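Long-range contacts in aryl esterase (Mycobacterium smegmatis, PDB 2Q0Q), which hydrolyses aryl esters and can transfer acyl groups to alcohols in water, as a member of the SGNH hydrolase family: residues I5-D10 with L86-L91; L114-L119 with S173-P178; L135-P140 with P178-G183; G183-T188 with R202-A207. All blocks are in the same frame, centred on the assembly; numbering follows the deposited sequence.

In the fold
Interactions 1 and 3 are strand pairs of one parallel sheet, and both are held by ladders of backbone hydrogen bonds. Interaction 1 is fully buried; interaction 3 lies at an outermost strand of the sheet and is partly buried. The two ladders join where strands 86-90 and 133-138 run side by side. Interaction 2 is a surface contact on one side of the sheet, and interaction 4, partly buried, packs a loop on helix 198-215; neither has a hydrogen bond across it. P178 belongs to both interactions 2 and 3, and G183 to both 3 and 4. Interactions 2 and 4 do not touch, with nearest atoms about 11 Å apart.

Interaction 1: I5-D10 with L86-L91; sequences ILCFGD and LVIIML
Strands 5-9 and 86-90 run parallel at 18°, and four backbone hydrogen bonds join L6 and F8 to L86, I88 and M90. They belong to the parallel sheet at the core of the SGNH hydrolase fold. The bonds from L6 N to L86 O, and from F8 N to I88 O, are both 2.8 Å. The ladder loosens at its C-terminal end, where M90 N to F8 O is 3.2 Å. L6, F8, V87 and I89 line one face of the sheet. L6 and V87 lie side by side, with L6 CD2 3.9 Å from V87 CG1. L6 has CG anti to its N (chi1 171°), and its CD2 branch makes the touch. The F8 ring meets I89 CG2 at its edge, while L91 CD1 comes obliquely to F8 CE2 at 3.9 Å. Helices 70-81 and 104-119 pack over this face. I5, C7, L86 and I88 point to the other face. There I5 CG2 meets I88 CD1, and I5 CD1 reaches L86 CB.

Near the C-terminal end of the pair, L91 CD2 lies 3.6 Å from G9 C. The D10 and L91 side chains run alongside each other, pointing opposite ways, and D10 CB meets L91 CD2. D10 sits just before S11, which may be the nucleophile of a Ser-His-Asp triad with H195 and D192. D10 caps helix 11-14: its OD1 accepts from L12 N. A water lies unusually close to D10 OD1, so that bond is doubtful; the same water donates to M90 O at 2.9 Å.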
loop_
_atom_site.group_PDB
_atom_site.type_symbol
_atom_site.label_atom_id
_atom_site.label_comp_id
_atom_site.label_asym_id
_atom_site.label_seq_id
_atom_site.Cartn_x
_atom_site.Cartn_y
_atom_site.Cartn_z
ATOM N N ILE G 5 11.550 -33.105 13.502
ATOM C CA ILE G 5 12.551 -32.229 12.892
ATOM C C ILE G 5 12.041 -31.620 11.584
ATOM O O ILE G 5 11.849 -32.332 10.601
ATOM C CB ILE G 5 13.844 -33.023 12.541
ATOM C CG1 ILE G 5 14.242 -33.986 13.679
ATOM C CG2 ILE G 5 14.953 -32.054 12.172
ATOM C CD1 ILE G 5 14.570 -33.305 14.981
ATOM N N LEU G 6 11.828 -30.310 11.571
ATOM C CA LEU G 6 11.402 -29.585 10.357
ATOM C C LEU G 6 12.623 -29.064 9.584
ATOM O O LEU G 6 13.426 -28.343 10.147
ATOM C CB LEU G 6 10.522 -28.383 10.726
ATOM C CG LEU G 6 10.166 -27.387 9.612
ATOM C CD1 LEU G 6 9.312 -28.088 8.586
ATOM C CD2 LEU G 6 9.439 -26.211 10.197
ATOM N N CYS G 7 12.718 -29.428 8.310
ATOM C CA CYS G 7 13.817 -29.012 7.418
ATOM C C CYS G 7 13.247 -27.951 6.488
ATOM O O CYS G 7 12.524 -28.249 5.544
ATOM C CB CYS G 7 14.380 -30.191 6.624
ATOM S SG CYS G 7 15.171 -31.410 7.710
ATOM N N PHE G 8 13.575 -26.699 6.800
ATOM C CA PHE G 8 13.110 -25.542 6.049
ATOM C C PHE G 8 14.222 -25.061 5.131
ATOM O O PHE G 8 15.307 -24.715 5.599
ATOM C CB PHE G 8 12.678 -24.423 7.013
ATOM C CG PHE G 8 11.850 -23.344 6.364
ATOM C CD1 PHE G 8 10.557 -23.624 5.924
ATOM C CD2 PHE G 8 12.341 -22.063 6.200
ATOM C CE1 PHE G 8 9.780 -22.652 5.337
ATOM C CE2 PHE G 8 11.560 -21.080 5.614
ATOM C CZ PHE G 8 10.281 -21.381 5.170
ATOM N N GLY G 9 13.960 -25.092 3.830
ATOM C CA GLY G 9 14.987 -24.776 2.843
ATOM C C GLY G 9 14.513 -24.457 1.438
ATOM O O GLY G 9 13.327 -24.138 1.212
ATOM N N ASP G 10 15.461 -24.541 0.504
ATOM C CA ASP G 10 15.249 -24.147 -0.880
ATOM C C ASP G 10 15.419 -25.415 -1.742
ATOM O O ASP G 10 15.118 -26.512 -1.269
ATOM C CB ASP G 10 16.192 -22.976 -1.246
ATOM C CG ASP G 10 17.651 -23.269 -0.911
ATOM O OD1 ASP G 10 17.996 -24.460 -0.966
ATOM O OD2 ASP G 10 18.426 -22.318 -0.625
ATOM N N LEU G 86 12.869 -29.515 16.659
ATOM C CA LEU G 86 13.991 -28.821 16.019
ATOM C C LEU G 86 13.614 -28.347 14.600
ATOM O O LEU G 86 12.882 -29.021 13.873
ATOM C CB LEU G 86 15.213 -29.743 15.973
ATOM C CG LEU G 86 16.491 -29.181 15.350
ATOM C CD1 LEU G 86 17.091 -28.085 16.219
ATOM C CD2 LEU G 86 17.509 -30.304 15.103
ATOM N N VAL G 87 14.069 -27.155 14.246
ATOM C CA VAL G 87 13.911 -26.628 12.900
ATOM C C VAL G 87 15.313 -26.383 12.325
ATOM O O VAL G 87 16.082 -25.602 12.873
ATOM C CB VAL G 87 13.117 -25.306 12.882
ATOM C CG1 VAL G 87 12.901 -24.837 11.451
ATOM C CG2 VAL G 87 11.790 -25.469 13.615
ATOM N N ILE G 88 15.640 -27.092 11.250
ATOM C CA ILE G 88 16.876 -26.884 10.521
ATOM C C ILE G 88 16.591 -25.928 9.390
ATOM O O ILE G 88 15.725 -26.205 8.548
ATOM C CB ILE G 88 17.383 -28.211 9.921
ATOM C CG1 ILE G 88 17.692 -29.213 11.047
ATOM C CG2 ILE G 88 18.601 -27.991 8.965
ATOM C CD1 ILE G 88 18.139 -30.592 10.561
ATOM N N ILE G 89 17.325 -24.816 9.354
ATOM C CA ILE G 89 17.133 -23.842 8.297
ATOM C C ILE G 89 18.430 -23.690 7.491
ATOM O O ILE G 89 19.477 -23.217 8.007
ATOM C CB ILE G 89 16.729 -22.453 8.830
ATOM C CG1 ILE G 89 15.661 -22.537 9.923
ATOM C CG2 ILE G 89 16.266 -21.541 7.662
ATOM C CD1 ILE G 89 15.374 -21.166 10.484
HETATM N N MSE G 90 18.363 -24.123 6.237
HETATM C CA MSE G 90 19.419 -23.846 5.268
HETATM C C MSE G 90 18.848 -23.011 4.121
HETATM O O MSE G 90 18.140 -23.507 3.239
HETATM C CB MSE G 90 20.053 -25.131 4.732
HETATM C CG MSE G 90 21.168 -24.877 3.722
HETATM SE SE MSE G 90 22.210 -26.555 3.440
HETATM C CE MSE G 90 20.864 -27.485 2.417
ATOM N N LEU G 91 19.164 -21.725 4.160
ATOM C CA LEU G 91 18.721 -20.769 3.175
ATOM C C LEU G 91 19.832 -19.748 3.008
ATOM O O LEU G 91 20.699 -19.629 3.874
ATOM C CB LEU G 91 17.456 -20.058 3.649
ATOM C CG LEU G 91 16.175 -20.862 3.505
ATOM C CD1 LEU G 91 15.019 -20.115 4.158
ATOM C CD2 LEU G 91 15.853 -21.118 2.041
HETATM O O HOH W 1 18.078 -25.615 1.246
#

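Interaction 2: L114-L119 with S173-P178; sequences LVTQVL and SFMKVP
The selenomethionine M175 reaches across from the end of helix 164-175 and sets its methyl CE against V115, T116 and L119 of helix 104-119. Both helices lie on the same side of the parallel sheet of this SGNH hydrolase, and the contact joins one turn of the first to the last turn and exit loop of the second. V115 and M175 meet tip to tip, with V115 CG1 3.5 Å from M175 CE. The selenium stands close behind, 3.9 Å from the same V115 CG1. T116 crosses M175 at about a right angle, and T116 OG1 comes within 3.3 Å of M175 CE. That hydroxyl is hydrogen-bonded to S112 O, one helical turn back. L119 adds its CD1, which touches both M175 CE and V177 CG1. V177 CG1 also meets V115 CG1 at 4.1 Å. The contact is mostly apolar, and no hydrogen bond crosses it.

The bend of M175 at its last torsion (chi3 72°) turns CE out of line with the rest of the chain. A Schellman motif ends the helix and positions V177 beside M175. K176 is its C-prime residue, with positive phi, and V177 N bonds to A172 O. Toward the sheet, V115 and V177 also rest on strand 133-138. On the far side, F174 packs on aromatic residues of a second subunit, and K176 NZ bonds to D21 O and A23 O of that subunit. Within its own chain, K176 NZ also grips S173 O at 2.7 Å.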
loop_
_atom_site.group_PDB
_atom_site.type_symbol
_atom_site.label_atom_id
_atom_site.label_comp_id
_atom_site.label_asym_id
_atom_site.label_seq_id
_atom_site.Cartn_x
_atom_site.Cartn_y
_atom_site.Cartn_z
ATOM N N LEU G 114 14.148 -15.349 10.286
ATOM C CA LEU G 114 13.686 -16.740 10.349
ATOM C C LEU G 114 13.972 -17.385 11.732
ATOM O O LEU G 114 13.099 -18.048 12.327
ATOM C CB LEU G 114 14.324 -17.555 9.210
ATOM C CG LEU G 114 14.002 -17.096 7.772
ATOM C CD1 LEU G 114 14.718 -17.936 6.744
ATOM C CD2 LEU G 114 12.537 -17.153 7.496
ATOM N N VAL G 115 15.174 -17.168 12.261
ATOM C CA VAL G 115 15.494 -17.651 13.600
ATOM C C VAL G 115 14.554 -17.086 14.626
ATOM O O VAL G 115 14.007 -17.817 15.436
ATOM C CB VAL G 115 16.951 -17.311 14.003
ATOM C CG1 VAL G 115 17.255 -17.765 15.449
ATOM C CG2 VAL G 115 17.932 -17.963 13.038
ATOM N N THR G 116 14.325 -15.793 14.551
ATOM C CA THR G 116 13.411 -15.133 15.491
ATOM C C THR G 116 11.996 -15.712 15.413
ATOM O O THR G 116 11.353 -15.947 16.461
ATOM C CB THR G 116 13.404 -13.603 15.264
ATOM O OG1 THR G 116 14.718 -13.089 15.500
ATOM C CG2 THR G 116 12.459 -12.909 16.213
ATOM N N GLN G 117 11.535 -15.979 14.191
ATOM C CA GLN G 117 10.241 -16.681 13.981
ATOM C C GLN G 117 10.202 -18.075 14.656
ATOM O O GLN G 117 9.171 -18.484 15.224
ATOM C CB GLN G 117 9.924 -16.797 12.490
ATOM C CG GLN G 117 9.620 -15.487 11.779
ATOM C CD GLN G 117 9.421 -15.635 10.274
ATOM O OE1 GLN G 117 9.819 -16.633 9.672
ATOM N NE2 GLN G 117 8.771 -14.625 9.658
ATOM N N VAL G 118 11.310 -18.814 14.636
ATOM C CA VAL G 118 11.322 -20.090 15.370
ATOM C C VAL G 118 11.312 -19.876 16.904
ATOM O O VAL G 118 10.565 -20.539 17.638
ATOM C CB VAL G 118 12.505 -20.991 14.987
ATOM C CG1 VAL G 118 12.479 -22.241 15.842
ATOM C CG2 VAL G 118 12.427 -21.337 13.481
ATOM N N LEU G 119 12.158 -18.968 17.387
ATOM C CA LEU G 119 12.302 -18.748 18.830
ATOM C C LEU G 119 11.023 -18.234 19.486
ATOM O O LEU G 119 10.784 -18.496 20.668
ATOM C CB LEU G 119 13.443 -17.779 19.109
ATOM C CG LEU G 119 14.816 -18.300 18.686
ATOM C CD1 LEU G 119 15.854 -17.187 18.892
ATOM C CD2 LEU G 119 15.240 -19.598 19.422
ATOM N N SER G 173 26.039 -17.106 16.986
ATOM C CA SER G 173 26.734 -16.868 18.243
ATOM C C SER G 173 26.075 -15.739 19.046
ATOM O O SER G 173 25.835 -15.867 20.235
ATOM C CB SER G 173 28.210 -16.553 17.993
ATOM O OG SER G 173 28.803 -16.184 19.217
ATOM N N PHE G 174 25.765 -14.652 18.362
ATOM C CA PHE G 174 25.105 -13.507 18.969
ATOM C C PHE G 174 23.710 -13.853 19.490
ATOM O O PHE G 174 23.324 -13.423 20.587
ATOM C CB PHE G 174 24.982 -12.397 17.943
ATOM C CG PHE G 174 24.449 -11.099 18.495
ATOM C CD1 PHE G 174 23.092 -10.782 18.402
ATOM C CD2 PHE G 174 25.294 -10.158 19.048
ATOM C CE1 PHE G 174 22.587 -9.591 18.897
ATOM C CE2 PHE G 174 24.793 -8.943 19.530
ATOM C CZ PHE G 174 23.437 -8.651 19.450
HETATM N N MSE G 175 22.955 -14.595 18.690
HETATM C CA MSE G 175 21.595 -15.009 19.094
HETATM C C MSE G 175 21.581 -16.208 20.037
HETATM O O MSE G 175 20.507 -16.567 20.566
HETATM C CB MSE G 175 20.725 -15.312 17.875
HETATM C CG MSE G 175 20.574 -14.149 16.961
HETATM SE SE MSE G 175 19.281 -14.492 15.530
HETATM C CE MSE G 175 17.532 -14.452 16.569
ATOM N N LYS G 176 22.758 -16.807 20.252
ATOM C CA LYS G 176 22.898 -17.944 21.173
ATOM C C LYS G 176 22.067 -19.140 20.730
ATOM O O LYS G 176 21.344 -19.751 21.532
ATOM C CB LYS G 176 22.547 -17.536 22.598
ATOM C CG LYS G 176 23.308 -16.330 23.069
ATOM C CD LYS G 176 24.776 -16.603 23.211
ATOM C CE LYS G 176 25.541 -15.347 23.635
ATOM N NZ LYS G 176 25.715 -14.363 22.492
ATOM N N VAL G 177 22.189 -19.451 19.443
ATOM C CA VAL G 177 21.520 -20.587 18.825
ATOM C C VAL G 177 22.559 -21.459 18.087
ATOM O O VAL G 177 23.587 -20.958 17.650
ATOM C CB VAL G 177 20.402 -20.136 17.863
ATOM C CG1 VAL G 177 19.281 -19.449 18.640
ATOM C CG2 VAL G 177 20.960 -19.232 16.778
ATOM N N PRO G 178 22.284 -22.757 17.956
ATOM C CA PRO G 178 23.202 -23.672 17.257
ATOM C C PRO G 178 23.418 -23.318 15.778
ATOM O O PRO G 178 22.472 -22.967 15.074
ATOM C CB PRO G 178 22.496 -25.041 17.366
ATOM C CG PRO G 178 21.487 -24.901 18.383
ATOM C CD PRO G 178 21.094 -23.463 18.460
#

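Interaction 3: L135-P140 with P178-G183; sequences LVVSPP and PFFDAG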
loop_
_atom_site.group_PDB
_atom_site.type_symbol
_atom_site.label_atom_id
_atom_site.label_comp_id
_atom_site.label_asym_id
_atom_site.label_seq_id
_atom_site.Cartn_x
_atom_site.Cartn_y
_atom_site.Cartn_z
ATOM N N LEU G 135 18.449 -24.782 14.254
ATOM C CA LEU G 135 19.810 -24.987 13.790
ATOM C C LEU G 135 19.981 -24.166 12.517
ATOM O O LEU G 135 19.325 -24.429 11.509
ATOM C CB LEU G 135 20.089 -26.478 13.521
ATOM C CG LEU G 135 21.426 -26.835 12.853
ATOM C CD1 LEU G 135 22.597 -26.282 13.677
ATOM C CD2 LEU G 135 21.575 -28.341 12.657
ATOM N N VAL G 136 20.835 -23.154 12.594
ATOM C CA VAL G 136 21.167 -22.297 11.453
ATOM C C VAL G 136 22.249 -23.008 10.613
ATOM O O VAL G 136 23.321 -23.395 11.122
ATOM C CB VAL G 136 21.689 -20.921 11.937
ATOM C CG1 VAL G 136 22.197 -20.057 10.755
ATOM C CG2 VAL G 136 20.631 -20.194 12.813
ATOM N N VAL G 137 21.958 -23.196 9.330
ATOM C CA VAL G 137 22.904 -23.885 8.445
ATOM C C VAL G 137 23.283 -22.983 7.281
ATOM O O VAL G 137 22.419 -22.532 6.535
ATOM C CB VAL G 137 22.327 -25.175 7.879
ATOM C CG1 VAL G 137 23.298 -25.848 6.956
ATOM C CG2 VAL G 137 21.884 -26.138 9.011
ATOM N N SER G 138 24.586 -22.740 7.122
ATOM C CA SER G 138 25.067 -22.039 5.932
ATOM C C SER G 138 25.169 -23.070 4.814
ATOM O O SER G 138 25.705 -24.181 5.047
ATOM C CB SER G 138 26.420 -21.347 6.178
ATOM O OG SER G 138 27.315 -22.198 6.843
ATOM N N PRO G 139 24.665 -22.729 3.603
ATOM C CA PRO G 139 24.832 -23.656 2.487
ATOM C C PRO G 139 26.299 -23.646 2.048
ATOM O O PRO G 139 27.048 -22.742 2.403
ATOM C CB PRO G 139 23.957 -23.048 1.392
ATOM C CG PRO G 139 24.055 -21.568 1.656
ATOM C CD PRO G 139 23.983 -21.490 3.173
ATOM N N PRO G 140 26.713 -24.634 1.244
ATOM C CA PRO G 140 28.067 -24.597 0.705
ATOM C C PRO G 140 28.217 -23.531 -0.376
ATOM O O PRO G 140 27.232 -23.171 -1.045
ATOM C CB PRO G 140 28.246 -25.996 0.112
ATOM C CG PRO G 140 26.940 -26.483 -0.140
ATOM C CD PRO G 140 25.979 -25.813 0.774
ATOM N N PRO G 178 22.284 -22.757 17.956
ATOM C CA PRO G 178 23.202 -23.672 17.257
ATOM C C PRO G 178 23.418 -23.318 15.778
ATOM O O PRO G 178 22.472 -22.967 15.074
ATOM C CB PRO G 178 22.496 -25.041 17.366
ATOM C CG PRO G 178 21.487 -24.901 18.383
ATOM C CD PRO G 178 21.094 -23.463 18.460
ATOM N N PHE G 179 24.669 -23.456 15.337
ATOM C CA PHE G 179 25.066 -23.251 13.948
ATOM C C PHE G 179 25.772 -24.493 13.393
ATOM O O PHE G 179 26.512 -25.175 14.117
ATOM C CB PHE G 179 26.006 -22.042 13.849
ATOM C CG PHE G 179 26.716 -21.940 12.534
ATOM C CD1 PHE G 179 26.051 -21.434 11.413
ATOM C CD2 PHE G 179 28.037 -22.361 12.409
ATOM C CE1 PHE G 179 26.699 -21.347 10.194
ATOM C CE2 PHE G 179 28.694 -22.266 11.174
ATOM C CZ PHE G 179 28.015 -21.763 10.074
ATOM N N PHE G 180 25.571 -24.754 12.102
ATOM C CA PHE G 180 26.350 -25.770 11.377
ATOM C C PHE G 180 26.625 -25.301 9.944
ATOM O O PHE G 180 25.736 -24.819 9.266
ATOM C CB PHE G 180 25.614 -27.108 11.368
ATOM C CG PHE G 180 26.317 -28.196 10.589
ATOM C CD1 PHE G 180 27.416 -28.855 11.124
ATOM C CD2 PHE G 180 25.865 -28.567 9.317
ATOM C CE1 PHE G 180 28.087 -29.852 10.383
ATOM C CE2 PHE G 180 26.507 -29.561 8.590
ATOM C CZ PHE G 180 27.611 -30.209 9.124
ATOM N N ASP G 181 27.855 -25.482 9.484
ATOM C CA ASP G 181 28.226 -25.120 8.137
ATOM C C ASP G 181 28.216 -26.354 7.254
ATOM O O ASP G 181 29.108 -27.212 7.348
ATOM C CB ASP G 181 29.625 -24.478 8.129
ATOM C CG ASP G 181 30.104 -24.075 6.721
ATOM O OD1 ASP G 181 29.275 -23.977 5.789
ATOM O OD2 ASP G 181 31.340 -23.878 6.567
ATOM N N ALA G 182 27.271 -26.387 6.330
ATOM C CA ALA G 182 27.192 -27.475 5.367
ATOM C C ALA G 182 28.469 -27.540 4.532
ATOM O O ALA G 182 28.888 -28.619 4.122
ATOM C CB ALA G 182 25.986 -27.312 4.487
ATOM N N GLY G 183 29.107 -26.388 4.316
ATOM C CA GLY G 183 30.354 -26.329 3.575
ATOM C C GLY G 183 31.517 -26.973 4.309
ATOM O O GLY G 183 32.539 -27.214 3.675
HETATM O O HOH W 2 29.457 -22.359 3.679
#
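S138 and D181 form the tight end of this parallel strand pair in the SGNH hydrolase sheet. S138 OG donates to D181 OD1 at 2.8 Å, from above the carboxylate plane. G183 N reaches the same oxygen from the opposite face, also at 2.8 Å, and closes an Asx turn. A water donates to D181 OD1 as well, and to P139 O. One carboxylate oxygen thus ties the ends of both strands together. S138 OG stands between its own N and carbonyl carbon (chi1 46°), and this turns it toward the aspartate. It also lies at the edge of the F179 ring, 3.3 Å from F179 CZ.

The backbones are joined by a regular ladder. F180 N bonds to V136 O at 2.8 Å, and V136 N to P178 O. Further on the bonds are more bent: S138 N to F180 O is 3.2 Å with an angle of 143°. A182 N to S138 O extends the ladder past the strand, and A182 CB packs on V137 CG1 at 3.9 Å.

Residues L135-P140 are all buried, whereas P178-D181 and G183, on the edge strand and its exit, are partly exposed. Buried L135 packs outward: its CD1 touches P178 CB and F180 CB. The F180 ring turns out from strand 133-138, and V137 CG1 lies near its edge, 4.4 Å from F180 CD2. F179 instead crosses V136 at about a right angle.

F179 and D181 rest against helix 164-175, while F180 and A182 face helix 198-215. Strand 86-90 flanks strand 133-138 on its other side.

Interaction 4: G183-T188 with R202-A207; sequences GSVIST and RDLGVA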
loop_
_atom_site.group_PDB
_atom_site.type_symbol
_atom_site.label_atom_id
_atom_site.label_comp_id
_atom_site.label_asym_id
_atom_site.label_seq_id
_atom_site.Cartn_x
_atom_site.Cartn_y
_atom_site.Cartn_z
ATOM N N GLY G 183 29.107 -26.388 4.316
ATOM C CA GLY G 183 30.354 -26.329 3.575
ATOM C C GLY G 183 31.517 -26.973 4.309
ATOM O O GLY G 183 32.539 -27.214 3.675
ATOM N N SER G 184 31.396 -27.218 5.628
ATOM C CA SER G 184 32.444 -27.959 6.381
ATOM C C SER G 184 32.527 -29.457 6.009
ATOM O O SER G 184 33.548 -30.122 6.290
ATOM C CB SER G 184 32.253 -27.786 7.902
ATOM O OG SER G 184 31.111 -28.475 8.400
ATOM N N VAL G 185 31.490 -29.977 5.363
ATOM C CA VAL G 185 31.399 -31.395 4.989
ATOM C C VAL G 185 31.214 -31.645 3.476
ATOM O O VAL G 185 31.549 -32.725 3.007
ATOM C CB VAL G 185 30.307 -32.136 5.838
ATOM C CG1 VAL G 185 30.686 -32.041 7.331
ATOM C CG2 VAL G 185 28.907 -31.576 5.584
ATOM N N ILE G 186 30.746 -30.664 2.706
ATOM C CA ILE G 186 30.577 -30.845 1.263
ATOM C C ILE G 186 30.933 -29.595 0.488
ATOM O O ILE G 186 30.904 -28.488 1.039
ATOM C CB ILE G 186 29.104 -31.202 0.900
ATOM C CG1 ILE G 186 28.131 -30.084 1.326
ATOM C CG2 ILE G 186 28.710 -32.529 1.525
ATOM C CD1 ILE G 186 26.729 -30.188 0.716
ATOM N N SER G 187 31.233 -29.776 -0.798
ATOM C CA SER G 187 31.286 -28.660 -1.734
ATOM C C SER G 187 30.146 -28.834 -2.695
ATOM O O SER G 187 29.602 -29.924 -2.807
ATOM C CB SER G 187 32.621 -28.594 -2.482
ATOM O OG SER G 187 33.060 -29.874 -2.859
ATOM N N THR G 188 29.778 -27.756 -3.371
ATOM C CA THR G 188 28.681 -27.806 -4.343
ATOM C C THR G 188 29.195 -28.482 -5.624
ATOM O O THR G 188 29.931 -27.868 -6.413
ATOM C CB THR G 188 28.139 -26.398 -4.632
ATOM O OG1 THR G 188 27.573 -25.861 -3.430
ATOM C CG2 THR G 188 27.073 -26.441 -5.733
ATOM N N ARG G 202 24.097 -37.365 0.451
ATOM C CA ARG G 202 24.409 -38.377 1.447
ATOM C C ARG G 202 25.300 -37.848 2.583
ATOM O O ARG G 202 25.020 -38.081 3.759
ATOM C CB ARG G 202 25.054 -39.570 0.752
ATOM C CG ARG G 202 25.511 -40.698 1.647
ATOM C CD ARG G 202 24.348 -41.532 1.993
ATOM N NE ARG G 202 24.696 -42.553 2.963
ATOM C CZ ARG G 202 23.826 -43.436 3.438
ATOM N NH1 ARG G 202 22.569 -43.424 3.024
ATOM N NH2 ARG G 202 24.227 -44.343 4.316
ATOM N N ASP G 203 26.379 -37.153 2.243
ATOM C CA ASP G 203 27.281 -36.653 3.274
ATOM C C ASP G 203 26.629 -35.611 4.186
ATOM O O ASP G 203 26.902 -35.583 5.398
ATOM C CB ASP G 203 28.539 -36.033 2.647
ATOM C CG ASP G 203 29.437 -37.057 1.958
ATOM O OD1 ASP G 203 29.449 -38.249 2.346
ATOM O OD2 ASP G 203 30.165 -36.649 1.027
ATOM N N LEU G 204 25.822 -34.735 3.590
ATOM C CA LEU G 204 25.126 -33.699 4.359
ATOM C C LEU G 204 24.127 -34.331 5.338
ATOM O O LEU G 204 24.024 -33.914 6.496
ATOM C CB LEU G 204 24.396 -32.708 3.446
ATOM C CG LEU G 204 23.850 -31.476 4.191
ATOM C CD1 LEU G 204 24.988 -30.705 4.873
ATOM C CD2 LEU G 204 23.078 -30.583 3.287
ATOM N N GLY G 205 23.400 -35.329 4.857
ATOM C CA GLY G 205 22.462 -36.098 5.704
ATOM C C GLY G 205 23.086 -36.805 6.909
ATOM O O GLY G 205 22.523 -36.805 8.025
ATOM N N VAL G 206 24.245 -37.414 6.676
ATOM C CA VAL G 206 24.993 -38.134 7.724
ATOM C C VAL G 206 25.621 -37.188 8.788
ATOM O O VAL G 206 25.741 -37.533 10.001
ATOM C CB VAL G 206 26.089 -39.006 7.098
ATOM C CG1 VAL G 206 27.129 -39.382 8.124
ATOM C CG2 VAL G 206 25.473 -40.244 6.452
ATOM N N ALA G 207 25.966 -35.977 8.308
ATOM C CA ALA G 207 26.533 -34.990 9.208
ATOM C C ALA G 207 25.439 -34.379 10.056
ATOM O O ALA G 207 25.627 -34.192 11.251
ATOM C CB ALA G 207 27.207 -33.925 8.418
#
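V185 and L204 meet at about a right angle, with V185 CG2 4.1 Å from L204 CD1. The same V185 CG2 lies 4.1 Å from A207 CB, one helical turn on from D203 and L204. V185 CG1 touches that methyl too. Both branches of the valine therefore straddle A207 CB, and one of them also reaches L204. With chi1 of V185 at -60°, CG2 sits between the backbone N and the carbonyl carbon, and both methyls are turned to A207.

I186 comes next to V185 in the chain and meets the helix about one turn before A207. It crosses D203 obliquely, and its short branch makes the touch: I186 CG2 is 3.7 Å from D203 CB. I186 CD1 approaches L204 CB more loosely, at 4.4 Å. L204 thus has the two loop residues on different parts of its side chain, V185 at the CD1 methyl and I186 at CB. No hydrogen bond crosses the contact. It is made of small aliphatic surfaces, buried at I186 and L204 and exposed at V185 and D203.

The contact joins the loop after the last strand of the SGNH hydrolase sheet to helix 198-215, which follows it in the chain. This loop leads on to D192 and H195, which are probably catalytic, as in other SGNH hydrolases. F196 packs on both I186 and L204. F180 of strand 179-181 touches both V185 and A207, and W34 of helix 34-42 lies against L204.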